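Local coordinates for TerD domain-containing protein (Streptomyces avermitilis, PDB 2QNG), which is of unknown function but binds two calcium ions through its TerD domain, as a member of the CAPAB/TerDEXZ family, at residues A[29-40]-A[132-142]; A[154-163]-A[178-189]. One frame throughout, in Å; residues are numbered along the deposited sequence.

Contact 1 (A[29-40]-A[132-142]); sequences GIRKVELAVKWD and VLNPGLRMREG. With CA (calcium ion), chain B.
Glu34 shares its carboxylate between Arg138 and Arg140 on one face of an antiparallel strand pair. Glu34 CB starts 4.1 Å from Arg140 O, and CG leaves anti to the backbone N (chi1 -179°), which lays the chain beside Arg140 with both side chains pointing the same way. Glu34 CD comes to 3.5 Å from Arg140 NE. At the tip, Glu34 OE1 accepts from NE and NH2 of Arg140, each 3.0 Å away in the conformer described of the two modelled: NH2 arrives on the syn lone pair as a salt bridge, NE from above the carboxylate plane. Glu34 OE2 takes the second salt bridge, 3.2 Å from Arg138 NH2 on its syn side. The carboxylate thus joins two arginines of one strand and probably offsets their like charges. On the other face, Leu35 packs on Ile53 and Val116 of the second sheet, Val37 on Ile53 and Val118, and selenomethionine Met139 on Val116. At one end Glu141 OE2 gathers the backbone N of Arg31 (2.8 Å) and of Lys32 from the same side of its plane. At the other, Asn134 ND2 gives Asp40 OD2 a nearly straight bond (2.8 Å, 176°). Next to it Trp39 O binds calcium at 2.4 Å, with Asp97, Gly91 and Gly93 completing the protein ligands: a calcium site where the central strand 33-40 runs out, in the TerD-domain β-sandwich.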
loop_
_atom_site.group_PDB
_atom_site.type_symbol
_atom_site.label_atom_id
_atom_site.label_comp_id
_atom_site.label_asym_id
_atom_site.label_seq_id
_atom_site.Cartn_x
_atom_site.Cartn_y
_atom_site.Cartn_z
ATOM N N GLY A 29 9.146 3.635 -16.770
ATOM C CA GLY A 29 10.532 3.961 -16.411
ATOM C C GLY A 29 10.702 4.369 -14.950
ATOM O O GLY A 29 11.650 5.079 -14.587
ATOM N N ILE A 30 9.808 3.879 -14.103
ATOM C CA ILE A 30 9.771 4.246 -12.682
ATOM C C ILE A 30 10.974 3.624 -11.954
ATOM O O ILE A 30 11.206 2.421 -12.079
ATOM C CB ILE A 30 8.438 3.762 -12.028
ATOM C CG1 ILE A 30 7.198 4.345 -12.741
ATOM C CG2 ILE A 30 8.410 4.089 -10.541
ATOM C CD1 ILE A 30 7.153 5.885 -12.820
ATOM N N ARG A 31 11.709 4.420 -11.167
ATOM C CA ARG A 31 12.888 3.910 -10.446
ATOM C C ARG A 31 12.706 3.813 -8.917
ATOM O O ARG A 31 13.258 2.926 -8.270
ATOM C CB ARG A 31 14.132 4.779 -10.720
ATOM C CG ARG A 31 14.496 5.042 -12.178
ATOM C CD ARG A 31 15.325 3.954 -12.735
ATOM N NE ARG A 31 15.646 4.179 -14.147
ATOM C CZ ARG A 31 16.705 4.849 -14.597
ATOM N NH1 ARG A 31 17.590 5.383 -13.759
ATOM N NH2 ARG A 31 16.881 4.969 -15.900
ATOM N N LYS A 32 11.974 4.755 -8.339
ATOM C CA LYS A 32 11.803 4.827 -6.889
ATOM C C LYS A 32 10.473 5.500 -6.641
ATOM O O LYS A 32 10.174 6.537 -7.248
ATOM C CB LYS A 32 12.905 5.673 -6.271
ATOM C CG LYS A 32 12.885 5.725 -4.761
ATOM C CD LYS A 32 14.110 6.431 -4.239
ATOM C CE LYS A 32 13.991 6.692 -2.759
ATOM N NZ LYS A 32 15.152 7.459 -2.238
ATOM N N VAL A 33 9.696 4.926 -5.727
ATOM C CA VAL A 33 8.331 5.388 -5.439
ATOM C C VAL A 33 8.216 5.643 -3.942
ATOM O O VAL A 33 8.768 4.897 -3.126
ATOM C CB VAL A 33 7.274 4.308 -5.863
ATOM C CG1 VAL A 33 5.840 4.619 -5.427
ATOM C CG2 VAL A 33 7.328 4.117 -7.357
ATOM N N GLU A 34 7.476 6.684 -3.602
ATOM C CA GLU A 34 7.073 6.907 -2.222
ATOM C C GLU A 34 5.561 6.838 -2.189
ATOM O O GLU A 34 4.911 7.507 -2.978
ATOM C CB GLU A 34 7.553 8.280 -1.762
ATOM C CG GLU A 34 7.240 8.717 -0.313
ATOM C CD GLU A 34 7.185 10.262 -0.195
ATOM O OE1 GLU A 34 8.240 10.868 -0.540
ATOM O OE2 GLU A 34 6.099 10.839 0.169
ATOM N N LEU A 35 5.007 6.015 -1.301
ATOM C CA LEU A 35 3.565 5.998 -1.088
ATOM C C LEU A 35 3.308 6.593 0.302
ATOM O O LEU A 35 3.837 6.094 1.283
ATOM C CB LEU A 35 3.050 4.553 -1.162
ATOM C CG LEU A 35 1.596 4.319 -0.744
ATOM C CD1 LEU A 35 0.526 5.200 -1.402
ATOM C CD2 LEU A 35 1.256 2.854 -0.976
ATOM N N ALA A 36 2.499 7.649 0.377
ATOM C CA ALA A 36 2.195 8.275 1.661
ATOM C C ALA A 36 0.697 8.217 1.918
ATOM O O ALA A 36 -0.083 8.354 0.972
ATOM C CB ALA A 36 2.667 9.726 1.633
ATOM N N VAL A 37 0.317 8.010 3.185
ATOM C CA VAL A 37 -1.097 7.893 3.560
ATOM C C VAL A 37 -1.328 8.770 4.779
ATOM O O VAL A 37 -0.472 8.846 5.665
ATOM C CB VAL A 37 -1.454 6.410 3.822
ATOM C CG1 VAL A 37 -2.908 6.245 4.283
ATOM C CG2 VAL A 37 -1.224 5.620 2.548
ATOM N N LYS A 38 -2.484 9.433 4.800
ATOM C CA LYS A 38 -2.870 10.294 5.917
ATOM C C LYS A 38 -4.315 10.036 6.301
ATOM O O LYS A 38 -5.120 9.580 5.475
ATOM C CB LYS A 38 -2.694 11.781 5.565
ATOM C CG LYS A 38 -3.821 12.351 4.691
ATOM C CD LYS A 38 -3.394 13.593 3.911
ATOM C CE LYS A 38 -3.394 14.844 4.751
ATOM N NZ LYS A 38 -2.412 15.855 4.222
ATOM N N TRP A 39 -4.634 10.325 7.555
ATOM C CA TRP A 39 -6.001 10.306 8.045
ATOM C C TRP A 39 -6.049 11.096 9.339
ATOM O O TRP A 39 -5.009 11.471 9.905
ATOM C CB TRP A 39 -6.543 8.874 8.230
ATOM C CG TRP A 39 -5.872 8.067 9.282
ATOM C CD1 TRP A 39 -6.349 7.817 10.543
ATOM C CD2 TRP A 39 -4.593 7.396 9.199
ATOM N NE1 TRP A 39 -5.469 7.006 11.239
ATOM C CE2 TRP A 39 -4.391 6.725 10.427
ATOM C CE3 TRP A 39 -3.642 7.235 8.189
ATOM C CZ2 TRP A 39 -3.254 5.959 10.687
ATOM C CZ3 TRP A 39 -2.504 6.470 8.445
ATOM C CH2 TRP A 39 -2.313 5.847 9.688
ATOM N N ASP A 40 -7.266 11.366 9.796
ATOM C CA ASP A 40 -7.491 12.053 11.061
ATOM C C ASP A 40 -7.942 11.031 12.106
ATOM O O ASP A 40 -8.547 10.010 11.768
ATOM C CB ASP A 40 -8.556 13.130 10.884
ATOM C CG ASP A 40 -8.091 14.301 10.017
ATOM O OD1 ASP A 40 -6.856 14.482 9.829
ATOM O OD2 ASP A 40 -8.963 15.057 9.520
ATOM N N VAL A 132 -13.293 6.177 8.207
ATOM C CA VAL A 132 -12.018 6.822 8.450
ATOM C C VAL A 132 -12.206 8.312 8.139
ATOM O O VAL A 132 -12.752 8.673 7.089
ATOM C CB VAL A 132 -10.937 6.238 7.535
ATOM C CG1 VAL A 132 -9.586 6.969 7.726
ATOM C CG2 VAL A 132 -10.794 4.742 7.783
ATOM N N LEU A 133 -11.755 9.182 9.049
ATOM C CA LEU A 133 -11.904 10.619 8.823
ATOM C C LEU A 133 -10.798 11.152 7.925
ATOM O O LEU A 133 -9.611 11.054 8.253
ATOM C CB LEU A 133 -11.938 11.401 10.134
ATOM C CG LEU A 133 -12.239 12.896 9.978
ATOM C CD1 LEU A 133 -13.571 13.137 9.252
ATOM C CD2 LEU A 133 -12.255 13.550 11.345
ATOM N N ASN A 134 -11.222 11.704 6.791
ATOM C CA ASN A 134 -10.352 12.349 5.825
ATOM C C ASN A 134 -9.124 11.557 5.411
ATOM O O ASN A 134 -8.000 12.072 5.495
ATOM C CB ASN A 134 -9.943 13.728 6.340
ATOM C CG ASN A 134 -11.130 14.589 6.599
ATOM O OD1 ASN A 134 -12.033 14.651 5.766
ATOM N ND2 ASN A 134 -11.180 15.215 7.774
ATOM N N PRO A 135 -9.323 10.317 4.926
ATOM C CA PRO A 135 -8.179 9.529 4.452
ATOM C C PRO A 135 -7.664 10.067 3.128
ATOM O O PRO A 135 -8.426 10.611 2.311
ATOM C CB PRO A 135 -8.785 8.138 4.221
ATOM C CG PRO A 135 -10.233 8.425 3.837
ATOM C CD PRO A 135 -10.595 9.582 4.759
ATOM N N GLY A 136 -6.376 9.904 2.907
ATOM C CA GLY A 136 -5.785 10.360 1.649
ATOM C C GLY A 136 -4.533 9.585 1.371
ATOM O O GLY A 136 -3.866 9.102 2.307
ATOM N N LEU A 137 -4.199 9.495 0.088
ATOM C CA LEU A 137 -2.929 8.907 -0.305
ATOM C C LEU A 137 -2.280 9.733 -1.397
ATOM O O LEU A 137 -2.968 10.375 -2.192
ATOM C CB LEU A 137 -3.113 7.444 -0.760
ATOM C CG LEU A 137 -3.789 7.183 -2.097
ATOM C CD1 LEU A 137 -2.773 7.190 -3.263
ATOM C CD2 LEU A 137 -4.499 5.850 -2.047
ATOM N N ARG A 138 -0.958 9.636 -1.473
ATOM C CA ARG A 138 -0.184 10.226 -2.564
ATOM C C ARG A 138 0.937 9.273 -2.917
ATOM O O ARG A 138 1.623 8.775 -2.039
ATOM C CB ARG A 138 0.425 11.578 -2.142
ATOM C CG ARG A 138 1.179 12.312 -3.259
ATOM C CD ARG A 138 1.909 13.544 -2.701
ATOM N NE ARG A 138 2.978 13.174 -1.759
ATOM C CZ ARG A 138 3.712 14.070 -1.094
ATOM N NH1 ARG A 138 3.475 15.356 -1.273
ATOM N NH2 ARG A 138 4.665 13.681 -0.260
HETATM N N MSE A 139 1.131 9.076 -4.202
HETATM C CA MSE A 139 2.276 8.314 -4.666
HETATM C C MSE A 139 3.095 9.193 -5.574
HETATM O O MSE A 139 2.542 9.884 -6.422
HETATM C CB MSE A 139 1.856 7.062 -5.415
HETATM C CG MSE A 139 1.786 5.859 -4.535
HETATM SE SE MSE A 139 1.256 4.259 -5.475
HETATM C CE MSE A 139 -0.542 4.827 -5.900
ATOM N N ARG A 140 4.413 9.164 -5.363
ATOM C CA ARG A 140 5.271 9.930 -6.243
ATOM C C ARG A 140 6.591 9.238 -6.537
ATOM O O ARG A 140 7.001 8.280 -5.858
ATOM C CB ARG A 140 5.509 11.319 -5.687
ATOM C CG ARG A 140 6.278 11.297 -4.418
ATOM C CD ARG A 140 6.488 12.693 -3.925
ATOM N NE ARG A 140 7.359 12.710 -2.760
ATOM C CZ ARG A 140 7.776 13.828 -2.171
ATOM N NH1 ARG A 140 7.385 15.014 -2.632
ATOM N NH2 ARG A 140 8.577 13.757 -1.119
ATOM N N GLU A 141 7.184 9.687 -7.640
ATOM C CA GLU A 141 8.536 9.298 -7.995
ATOM C C GLU A 141 9.375 10.543 -7.919
ATOM O O GLU A 141 9.156 11.477 -8.692
ATOM C CB GLU A 141 8.673 8.740 -9.387
ATOM C CG GLU A 141 10.196 8.622 -9.634
ATOM C CD GLU A 141 10.591 7.735 -10.730
ATOM O OE1 GLU A 141 9.890 7.728 -11.763
ATOM O OE2 GLU A 141 11.649 7.102 -10.538
ATOM N N GLY A 142 10.323 10.586 -6.990
ATOM C CA GLY A 142 11.008 11.844 -6.729
ATOM C C GLY A 142 9.968 12.883 -6.341
ATOM O O GLY A 142 9.170 12.690 -5.419
HETATM CA CA CA B . -3.008 12.511 10.601
HETATM O O HOH W 1 10.856 8.668 -4.813
HETATM O O HOH W 2 4.045 10.482 -1.759
HETATM O O HOH W 3 9.471 11.167 -3.296
HETATM O O HOH W 4 -10.750 8.279 11.709
HETATM O O HOH W 5 -6.045 13.480 7.122
HETATM O O HOH W 6 -4.570 14.190 11.262
HETATM O O HOH W 7 -2.898 13.795 8.634
#

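Contact 2 (A[154-163]-A[178-189]); sequences VLGSTAATVG and GIHGYDSDPATF
Tyr182 O receives two backbone donors, Thr158 N at 3.0 Å and, weakly, Ala159 N at 3.3 Å, the signature of a classic beta bulge in the hairpin of strands 159-167 and 173-182. Beyond the bulge the strands pair regularly, through Tyr182 N to Ala159 O and through both backbone bonds of Thr161 with His180. Thr158 OG1, set between the backbone N and the carbonyl carbon (chi1 52°), donates to Ser184 O at 2.7 Å from above the carbonyl plane, tying the bulge to the loop that leads into helix 186-192. Asp185 is the N-cap of that helix, its OD1 accepting from both N and OG1 of Thr188. The first turn carries Phe189 back over the hairpin, its CG anti to the backbone N (chi1 179°). Ala159 CB makes a CH-pi contact over one face of the Phe189 ring, 3.9 Å from its centroid, while Phe189 CZ reaches Thr161 CG2 at 3.7 Å and CE1 lies over one face of the Tyr182 ring, toward its rim. An alanine in place of Phe189 would probably leave a gap over Ala159 CB and Thr161 CG2 and take away the ring edge packed on Tyr182. Ser157 OG and Val154 CG1 pack directly on the backbone of Gly181. On the face with Tyr182, Thr161 OG1 is 2.7 Å from a water that also lies 2.7 Å from Tyr182 OH.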
loop_
_atom_site.group_PDB
_atom_site.type_symbol
_atom_site.label_atom_id
_atom_site.label_comp_id
_atom_site.label_asym_id
_atom_site.label_seq_id
_atom_site.Cartn_x
_atom_site.Cartn_y
_atom_site.Cartn_z
ATOM N N VAL A 154 -13.908 3.372 -2.724
ATOM C CA VAL A 154 -13.882 2.130 -1.944
ATOM C C VAL A 154 -14.420 2.368 -0.528
ATOM O O VAL A 154 -13.909 1.813 0.446
ATOM C CB VAL A 154 -12.447 1.490 -1.928
ATOM C CG1 VAL A 154 -12.069 1.073 -3.331
ATOM C CG2 VAL A 154 -11.397 2.437 -1.343
ATOM N N LEU A 155 -15.485 3.178 -0.415
ATOM C CA LEU A 155 -15.934 3.606 0.918
ATOM C C LEU A 155 -16.445 2.476 1.823
ATOM O O LEU A 155 -16.425 2.593 3.047
ATOM C CB LEU A 155 -16.980 4.724 0.814
ATOM C CG LEU A 155 -16.433 6.067 0.294
ATOM C CD1 LEU A 155 -17.558 7.043 0.066
ATOM C CD2 LEU A 155 -15.424 6.682 1.266
ATOM N N GLY A 156 -16.916 1.387 1.215
ATOM C CA GLY A 156 -17.400 0.260 1.976
ATOM C C GLY A 156 -16.356 -0.807 2.249
ATOM O O GLY A 156 -16.696 -1.832 2.836
ATOM N N SER A 157 -15.099 -0.581 1.841
ATOM C CA SER A 157 -14.063 -1.591 1.979
ATOM C C SER A 157 -13.248 -1.446 3.261
ATOM O O SER A 157 -13.132 -0.335 3.790
ATOM C CB SER A 157 -13.111 -1.472 0.781
ATOM O OG SER A 157 -13.809 -1.790 -0.438
ATOM N N THR A 158 -12.645 -2.555 3.701
ATOM C CA THR A 158 -11.761 -2.569 4.868
ATOM C C THR A 158 -10.278 -2.521 4.472
ATOM O O THR A 158 -9.417 -2.373 5.325
ATOM C CB THR A 158 -12.039 -3.802 5.729
ATOM O OG1 THR A 158 -11.989 -4.956 4.892
ATOM C CG2 THR A 158 -13.437 -3.682 6.372
ATOM N N ALA A 159 -9.995 -2.661 3.182
ATOM C CA ALA A 159 -8.630 -2.615 2.653
ATOM C C ALA A 159 -8.734 -2.305 1.168
ATOM O O ALA A 159 -9.803 -2.488 0.559
ATOM C CB ALA A 159 -7.895 -3.935 2.869
ATOM N N ALA A 160 -7.644 -1.831 0.571
ATOM C CA ALA A 160 -7.654 -1.591 -0.873
ATOM C C ALA A 160 -6.255 -1.731 -1.431
ATOM O O ALA A 160 -5.289 -1.291 -0.788
ATOM C CB ALA A 160 -8.183 -0.164 -1.174
ATOM N N THR A 161 -6.120 -2.334 -2.605
ATOM C CA THR A 161 -4.861 -2.130 -3.324
ATOM C C THR A 161 -4.956 -0.758 -4.006
ATOM O O THR A 161 -6.052 -0.332 -4.428
ATOM C CB THR A 161 -4.601 -3.229 -4.361
ATOM O OG1 THR A 161 -5.697 -3.299 -5.280
ATOM C CG2 THR A 161 -4.421 -4.603 -3.688
ATOM N N VAL A 162 -3.818 -0.068 -4.074
ATOM C CA VAL A 162 -3.820 1.318 -4.507
ATOM C C VAL A 162 -2.874 1.568 -5.652
ATOM O O VAL A 162 -2.650 2.700 -6.051
ATOM C CB VAL A 162 -3.568 2.303 -3.326
ATOM C CG1 VAL A 162 -4.655 2.150 -2.234
ATOM C CG2 VAL A 162 -2.144 2.182 -2.704
ATOM N N GLY A 163 -2.332 0.502 -6.210
ATOM C CA GLY A 163 -1.388 0.674 -7.314
ATOM C C GLY A 163 -0.597 -0.579 -7.545
ATOM O O GLY A 163 -0.429 -1.392 -6.646
ATOM N N GLY A 178 -4.958 2.371 -10.166
ATOM C CA GLY A 178 -6.233 1.721 -9.925
ATOM C C GLY A 178 -6.332 1.428 -8.458
ATOM O O GLY A 178 -5.376 0.966 -7.848
ATOM N N ILE A 179 -7.475 1.765 -7.883
ATOM C CA ILE A 179 -7.772 1.480 -6.491
ATOM C C ILE A 179 -8.853 0.404 -6.493
ATOM O O ILE A 179 -9.889 0.567 -7.163
ATOM C CB ILE A 179 -8.355 2.712 -5.761
ATOM C CG1 ILE A 179 -7.554 3.999 -6.019
ATOM C CG2 ILE A 179 -8.598 2.405 -4.280
ATOM C CD1 ILE A 179 -6.209 4.070 -5.426
ATOM N N HIS A 180 -8.613 -0.695 -5.773
ATOM C CA HIS A 180 -9.538 -1.835 -5.763
ATOM C C HIS A 180 -9.821 -2.234 -4.340
ATOM O O HIS A 180 -8.896 -2.500 -3.576
ATOM C CB HIS A 180 -8.934 -3.014 -6.515
ATOM C CG HIS A 180 -8.809 -2.759 -7.982
ATOM N ND1 HIS A 180 -7.634 -2.352 -8.578
ATOM C CD2 HIS A 180 -9.733 -2.823 -8.974
ATOM C CE1 HIS A 180 -7.832 -2.197 -9.875
ATOM N NE2 HIS A 180 -9.096 -2.473 -10.140
ATOM N N GLY A 181 -11.103 -2.247 -3.994
ATOM C CA GLY A 181 -11.518 -2.517 -2.633
ATOM C C GLY A 181 -11.640 -3.982 -2.297
ATOM O O GLY A 181 -12.007 -4.811 -3.134
ATOM N N TYR A 182 -11.323 -4.292 -1.042
ATOM C CA TYR A 182 -11.413 -5.641 -0.470
ATOM C C TYR A 182 -12.199 -5.575 0.832
ATOM O O TYR A 182 -12.210 -4.543 1.517
ATOM C CB TYR A 182 -10.007 -6.185 -0.162
ATOM C CG TYR A 182 -9.189 -6.569 -1.370
ATOM C CD1 TYR A 182 -8.873 -7.904 -1.605
ATOM C CD2 TYR A 182 -8.735 -5.614 -2.283
ATOM C CE1 TYR A 182 -8.115 -8.278 -2.696
ATOM C CE2 TYR A 182 -7.968 -5.970 -3.381
ATOM C CZ TYR A 182 -7.681 -7.314 -3.594
ATOM O OH TYR A 182 -6.928 -7.683 -4.691
ATOM N N ASP A 183 -12.824 -6.696 1.199
ATOM C CA ASP A 183 -13.633 -6.785 2.415
ATOM C C ASP A 183 -12.908 -7.534 3.529
ATOM O O ASP A 183 -13.521 -7.864 4.554
ATOM C CB ASP A 183 -14.979 -7.477 2.150
ATOM C CG ASP A 183 -15.849 -6.722 1.174
ATOM O OD1 ASP A 183 -15.961 -5.476 1.261
ATOM O OD2 ASP A 183 -16.485 -7.401 0.334
ATOM N N SER A 184 -11.613 -7.745 3.354
ATOM C CA SER A 184 -10.825 -8.620 4.229
ATOM C C SER A 184 -10.061 -7.898 5.325
ATOM O O SER A 184 -9.879 -6.670 5.278
ATOM C CB SER A 184 -9.909 -9.543 3.402
ATOM O OG SER A 184 -9.391 -8.866 2.261
ATOM N N ASP A 185 -9.639 -8.675 6.323
ATOM C CA ASP A 185 -8.818 -8.155 7.409
ATOM C C ASP A 185 -7.354 -8.086 6.957
ATOM O O ASP A 185 -7.007 -8.565 5.866
ATOM C CB ASP A 185 -9.029 -8.959 8.710
ATOM C CG ASP A 185 -8.595 -10.392 8.602
ATOM O OD1 ASP A 185 -7.837 -10.753 7.671
ATOM O OD2 ASP A 185 -9.003 -11.170 9.497
ATOM N N PRO A 186 -6.486 -7.465 7.752
ATOM C CA PRO A 186 -5.096 -7.280 7.281
ATOM C C PRO A 186 -4.341 -8.546 6.910
ATOM O O PRO A 186 -3.669 -8.576 5.872
ATOM C CB PRO A 186 -4.432 -6.568 8.465
ATOM C CG PRO A 186 -5.565 -5.746 9.032
ATOM C CD PRO A 186 -6.733 -6.718 9.000
ATOM N N ALA A 187 -4.459 -9.585 7.733
ATOM C CA ALA A 187 -3.714 -10.816 7.460
ATOM C C ALA A 187 -4.158 -11.507 6.172
ATOM O O ALA A 187 -3.325 -12.003 5.390
ATOM C CB ALA A 187 -3.798 -11.752 8.624
ATOM N N THR A 188 -5.463 -11.523 5.945
ATOM C CA THR A 188 -5.989 -12.126 4.740
ATOM C C THR A 188 -5.618 -11.294 3.510
ATOM O O THR A 188 -5.171 -11.843 2.501
ATOM C CB THR A 188 -7.511 -12.325 4.836
ATOM O OG1 THR A 188 -7.805 -13.130 5.982
ATOM C CG2 THR A 188 -8.069 -12.979 3.590
ATOM N N PHE A 189 -5.789 -9.977 3.618
ATOM C CA PHE A 189 -5.459 -9.078 2.526
ATOM C C PHE A 189 -4.028 -9.298 2.048
ATOM O O PHE A 189 -3.777 -9.353 0.836
ATOM C CB PHE A 189 -5.641 -7.634 2.976
ATOM C CG PHE A 189 -5.292 -6.627 1.924
ATOM C CD1 PHE A 189 -6.152 -6.377 0.867
ATOM C CD2 PHE A 189 -4.106 -5.916 2.002
ATOM C CE1 PHE A 189 -5.822 -5.433 -0.100
ATOM C CE2 PHE A 189 -3.798 -4.948 1.052
ATOM C CZ PHE A 189 -4.661 -4.697 0.027
HETATM O O HOH W 8 -14.764 -4.357 -0.812
HETATM O O HOH W 9 -6.205 -5.725 -6.465
HETATM O O HOH W 10 -4.653 -1.665 -7.144
HETATM O O HOH W 11 -3.529 4.151 -8.308
#

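Contacts 1 and 2 belong to the two opposed sheets of the sandwich, their centres 15 Å apart, and meet through apolar side chains in its interior. Val162 of contact 2 is the meeting point: its CG1 lies 3.7 Å from Leu137 CD2 and its CG2 3.9 Å from Leu35 CD2. Ile179 CD1 adds a looser touch on Leu137. Calcium is bound at contact 1, where the side chain of Trp39 is also about 4 Å from a second calcium ion; at contact 2, the side chain of Ala159 stays about 12 Å from a bound calcium ion. Phe189 comes nearer to a site, its side chain about 8 Å from that of the calcium ligand Asp52.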